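Local coordinates for periplasmic beta-glucosidase (Pseudomonas aeruginosa, PDB 6R5I), which probably hydrolyses terminal, non-reducing beta-D-glucosyl residues with release of beta-D-glucose, as a periplasmic glycosidase of glycosyl hydrolase family 3, at residues A216-V221 with L251-H256; G228-A233 with I263-A268. All blocks are in the same frame, centred on the assembly; numbering follows the deposited sequence.

Contact 1: A216-V221 with L251-H256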
# COMPACT_ATOMS: atom_id res chain seq x y z
N ALA A 216 22.62 -15.11 -16.66
CA ALA A 216 23.11 -14.87 -15.28
C ALA A 216 23.51 -16.20 -14.64
O ALA A 216 22.73 -17.17 -14.72
CB ALA A 216 22.08 -14.16 -14.43
N GLY A 217 24.70 -16.26 -14.03
CA GLY A 217 25.22 -17.48 -13.42
C GLY A 217 24.59 -17.79 -12.08
O GLY A 217 24.63 -18.97 -11.66
N ALA A 218 24.03 -16.78 -11.41
CA ALA A 218 23.52 -16.95 -10.04
C ALA A 218 22.27 -16.11 -9.83
O ALA A 218 22.05 -15.13 -10.56
CB ALA A 218 24.59 -16.62 -9.04
N VAL A 219 21.49 -16.54 -8.84
CA VAL A 219 20.27 -15.84 -8.37
C VAL A 219 20.39 -15.73 -6.85
O VAL A 219 20.59 -16.78 -6.21
CB VAL A 219 19.00 -16.58 -8.78
CG1 VAL A 219 17.75 -16.01 -8.08
CG2 VAL A 219 18.86 -16.62 -10.29
N MET A 220 20.29 -14.52 -6.31
CA MET A 220 20.21 -14.35 -4.84
C MET A 220 18.73 -14.30 -4.44
O MET A 220 17.98 -13.49 -5.00
CB MET A 220 20.92 -13.09 -4.35
CG MET A 220 20.73 -12.91 -2.85
SD MET A 220 21.92 -11.79 -2.09
CE MET A 220 20.91 -10.53 -1.34
N VAL A 221 18.38 -15.13 -3.48
CA VAL A 221 16.98 -15.35 -3.06
C VAL A 221 16.64 -14.29 -2.01
O VAL A 221 17.48 -13.94 -1.18
CB VAL A 221 16.79 -16.80 -2.56
CG1 VAL A 221 15.38 -17.01 -2.08
CG2 VAL A 221 17.18 -17.82 -3.64
N LEU A 251 23.29 -21.16 -10.13
CA LEU A 251 23.46 -21.30 -8.68
C LEU A 251 22.44 -20.41 -7.96
O LEU A 251 22.33 -19.25 -8.32
CB LEU A 251 24.89 -20.91 -8.37
CG LEU A 251 25.27 -20.83 -6.90
CD1 LEU A 251 25.18 -22.21 -6.29
CD2 LEU A 251 26.68 -20.23 -6.77
N THR A 252 21.69 -20.93 -7.00
CA THR A 252 20.85 -20.09 -6.11
C THR A 252 21.62 -19.82 -4.82
O THR A 252 22.20 -20.77 -4.24
CB THR A 252 19.48 -20.72 -5.87
OG1 THR A 252 19.68 -22.07 -5.41
CG2 THR A 252 18.63 -20.70 -7.11
N ILE A 253 21.56 -18.60 -4.32
CA ILE A 253 22.34 -18.17 -3.13
C ILE A 253 21.36 -17.55 -2.12
O ILE A 253 20.59 -16.67 -2.53
CB ILE A 253 23.45 -17.19 -3.53
CG1 ILE A 253 24.40 -17.81 -4.55
CG2 ILE A 253 24.18 -16.69 -2.30
CD1 ILE A 253 25.52 -16.87 -5.02
N SER A 254 21.44 -17.95 -0.87
CA SER A 254 20.63 -17.33 0.21
C SER A 254 21.18 -15.93 0.50
O SER A 254 22.37 -15.66 0.22
CB SER A 254 20.59 -18.19 1.44
OG SER A 254 21.66 -17.88 2.31
N ASP A 255 20.34 -15.06 1.04
CA ASP A 255 20.76 -13.77 1.64
C ASP A 255 21.24 -14.09 3.07
O ASP A 255 21.20 -15.28 3.51
CB ASP A 255 19.64 -12.73 1.54
CG ASP A 255 20.08 -11.27 1.56
OD1 ASP A 255 21.16 -10.96 2.12
OD2 ASP A 255 19.30 -10.43 1.05
N HIS A 256 21.78 -13.07 3.74
CA HIS A 256 22.56 -13.19 4.98
C HIS A 256 21.64 -13.70 6.10
O HIS A 256 20.70 -12.98 6.46
CB HIS A 256 23.18 -11.81 5.29
CG HIS A 256 24.23 -11.89 6.34
ND1 HIS A 256 23.93 -12.11 7.65
CD2 HIS A 256 25.57 -11.78 6.25
CE1 HIS A 256 25.04 -12.12 8.35
NE2 HIS A 256 26.07 -11.91 7.52
O HOH W 1 17.53 -15.88 0.84
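Gly217 and Leu251 begin a run of four backbone hydrogen bonds that zips two parallel strands together. Leu251 N donates to Gly217 O at 3.0 Å. Three more bonds follow: Val219 N to Leu251 O (2.9 Å), Ile253 N to Val219 O (2.8 Å) and Val221 N to Ile253 O (2.9 Å). The acceptors Leu251 O, Val219 O and Ile253 O each also receive a CA-H contact, from Ala218, Thr252 and Met220 respectively. Past the last direct bond the strands part, and one water fills in, donating to Val221 O (2.8 Å) and accepting from Asp255 N (2.9 Å). Beside it Ser254 OG donates to Asp255 O and also pairs with Met287 N, whereas the buried Ser254 O has no partner in the model. Asp255 OD1 receives His256 N on its anti side, 20° out of the carboxylate plane, a bond that steadies the carboxylate's rotation; a sulfate, probably from the crystallisation liquor, lies close by. Carbon contacts between the strands are few. Ile253 CG1 lies beside its own backbone N (chi1 -58°), and the extended branch brings CD1 back to 4.1 Å from Ala218 CB. Thr252 OG1 turns outward from the pair and is satisfied by Gly282 O and Asp284 N. The strands are neighbours in the eight-stranded parallel barrel of the family 3 N-terminal domain. Strand 218-221 is bonded on its other edge to strand 172-178, while Thr252 and Ser254 bond to Met285 just before strand 286-287; helix 235-245 packs on Val221 and Thr252, and helix 307-323 reaches Leu251.

Contact 2: G228-A233 with I263-A268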
# COMPACT_ATOMS: atom_id res chain seq x y z
N GLY A 228 2.66 -15.29 1.75
CA GLY A 228 2.77 -16.11 2.97
C GLY A 228 3.98 -17.02 3.03
O GLY A 228 4.26 -17.54 4.13
N VAL A 229 4.68 -17.26 1.91
CA VAL A 229 5.82 -18.22 1.92
C VAL A 229 7.13 -17.47 1.69
O VAL A 229 7.36 -16.94 0.59
CB VAL A 229 5.64 -19.34 0.90
CG1 VAL A 229 6.81 -20.31 0.99
CG2 VAL A 229 4.31 -20.07 1.11
N PRO A 230 8.05 -17.46 2.68
CA PRO A 230 9.35 -16.85 2.47
C PRO A 230 9.99 -17.40 1.18
O PRO A 230 9.93 -18.59 0.92
CB PRO A 230 10.16 -17.24 3.71
CG PRO A 230 9.08 -17.38 4.78
CD PRO A 230 7.91 -17.99 4.04
N ALA A 231 10.59 -16.52 0.38
CA ALA A 231 11.27 -16.93 -0.87
C ALA A 231 12.24 -18.09 -0.58
O ALA A 231 12.37 -18.98 -1.43
CB ALA A 231 11.97 -15.75 -1.49
N THR A 232 12.91 -18.06 0.57
CA THR A 232 14.00 -18.99 0.95
C THR A 232 13.42 -20.40 1.17
O THR A 232 14.21 -21.37 1.09
CB THR A 232 14.78 -18.44 2.14
OG1 THR A 232 15.26 -17.13 1.81
CG2 THR A 232 15.95 -19.32 2.53
N ALA A 233 12.10 -20.52 1.40
CA ALA A 233 11.40 -21.81 1.64
C ALA A 233 10.37 -22.06 0.53
O ALA A 233 9.48 -22.90 0.72
CB ALA A 233 10.70 -21.78 2.97
N ILE A 263 12.73 -19.34 10.92
CA ILE A 263 12.18 -19.50 12.29
C ILE A 263 11.38 -18.25 12.66
O ILE A 263 10.27 -18.39 13.12
CB ILE A 263 13.31 -19.78 13.30
CG1 ILE A 263 14.04 -21.07 12.95
CG2 ILE A 263 12.76 -19.78 14.71
CD1 ILE A 263 15.31 -21.27 13.71
N LYS A 264 11.91 -17.06 12.40
CA LYS A 264 11.22 -15.79 12.75
C LYS A 264 9.98 -15.65 11.88
O LYS A 264 8.97 -15.18 12.39
CB LYS A 264 12.20 -14.63 12.64
CG LYS A 264 13.23 -14.64 13.76
CD LYS A 264 13.83 -13.33 14.07
CE LYS A 264 14.76 -13.38 15.27
NZ LYS A 264 15.67 -12.21 15.28
N HIS A 265 10.05 -16.09 10.63
CA HIS A 265 8.89 -16.08 9.70
C HIS A 265 7.79 -17.01 10.21
O HIS A 265 6.64 -16.87 9.77
CB HIS A 265 9.30 -16.47 8.29
CG HIS A 265 9.91 -15.38 7.48
ND1 HIS A 265 9.16 -14.27 7.07
CD2 HIS A 265 11.13 -15.27 6.90
CE1 HIS A 265 9.92 -13.53 6.28
NE2 HIS A 265 11.12 -14.10 6.18
N GLY A 266 8.13 -17.99 11.06
CA GLY A 266 7.13 -18.94 11.58
C GLY A 266 6.86 -20.06 10.59
O GLY A 266 5.75 -20.64 10.64
N LEU A 267 7.84 -20.41 9.76
CA LEU A 267 7.74 -21.64 8.93
C LEU A 267 8.47 -22.81 9.59
O LEU A 267 8.18 -23.93 9.22
CB LEU A 267 8.24 -21.40 7.51
CG LEU A 267 7.07 -21.13 6.57
CD1 LEU A 267 6.66 -19.67 6.67
CD2 LEU A 267 7.35 -21.57 5.16
N ALA A 268 9.35 -22.54 10.53
CA ALA A 268 10.17 -23.56 11.21
C ALA A 268 10.24 -23.24 12.70
O ALA A 268 10.29 -22.07 13.04
CB ALA A 268 11.54 -23.59 10.59
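Pro230 meets both His265 and Leu267, chiefly through CG and CD respectively, and no hydrogen bond crosses between 228-233 and 263-268. The first interaction is CH-pi. Pro230 CG sits over one face of the imidazole, 3.7 Å from the centroid of the His265 ring and 21° off its normal, offset toward the rim on the CG and CD2 side. His265 is turned with CG beside its own backbone N (chi1 -81°), which presents the ring broadside to the proline. Its NE2 is held by Leu223 O, a bond that fixes the ring's rotation. The second kind is apolar packing around Leu267, which meets the proline tip to tip, both its methyls coming at Pro230 CD from the same side. Leu267 CD1 presses on Pro230 CD at 3.4 Å, tighter than ordinary carbon contact, and Leu267 CD2 lies 3.8 Å from the same CD. The leucine's first torsion, -98°, lies well off a staggered value; together with the tight CD1 contact this suggests some strain. Leu267 CD2 also reaches Ala233 CB at 4.0 Å, and more loosely Val229 CG1 at 4.4 Å. The third kind is backbone bonding within each segment: Ala233 N to Pro230 O (2.9 Å) closes the short 3-10 turn that brings Ala233 beside the leucine, and Gly266 N to Ile263 O (3.0 Å) closes a type I turn that carries His265. The contact thus joins the little hairpin 225-226/229-230 to the loop leading into helix 271-281. Pro230 and His265 both touch Thr225 of the hairpin's first strand, Leu267 packs on Leu277 of the helix, and the second subunit meets this region, with Leu666 of that subunit on Leu267 and its Ser667 OG bonded to His265 O.

From the N terminus, strand 218-221 comes first, then 228-233, with the second strand of a small hairpin and a 3-10 turn, then strand 251-253 and finally the loop 263-268. Contact 1 closes a loop of 29 residues that contains helix 235-245. Contact 2 closes an equally long one, and the two cross because their segments alternate along the chain. The first holds adjacent barrel strands together; the second ties the segments that follow each of them near the subunit interface. Their centres lie about 17 Å apart, yet they touch: Val221 CG1 packs 3.6 Å from Ala231 C, joining the end of a barrel strand to the 3-10 turn.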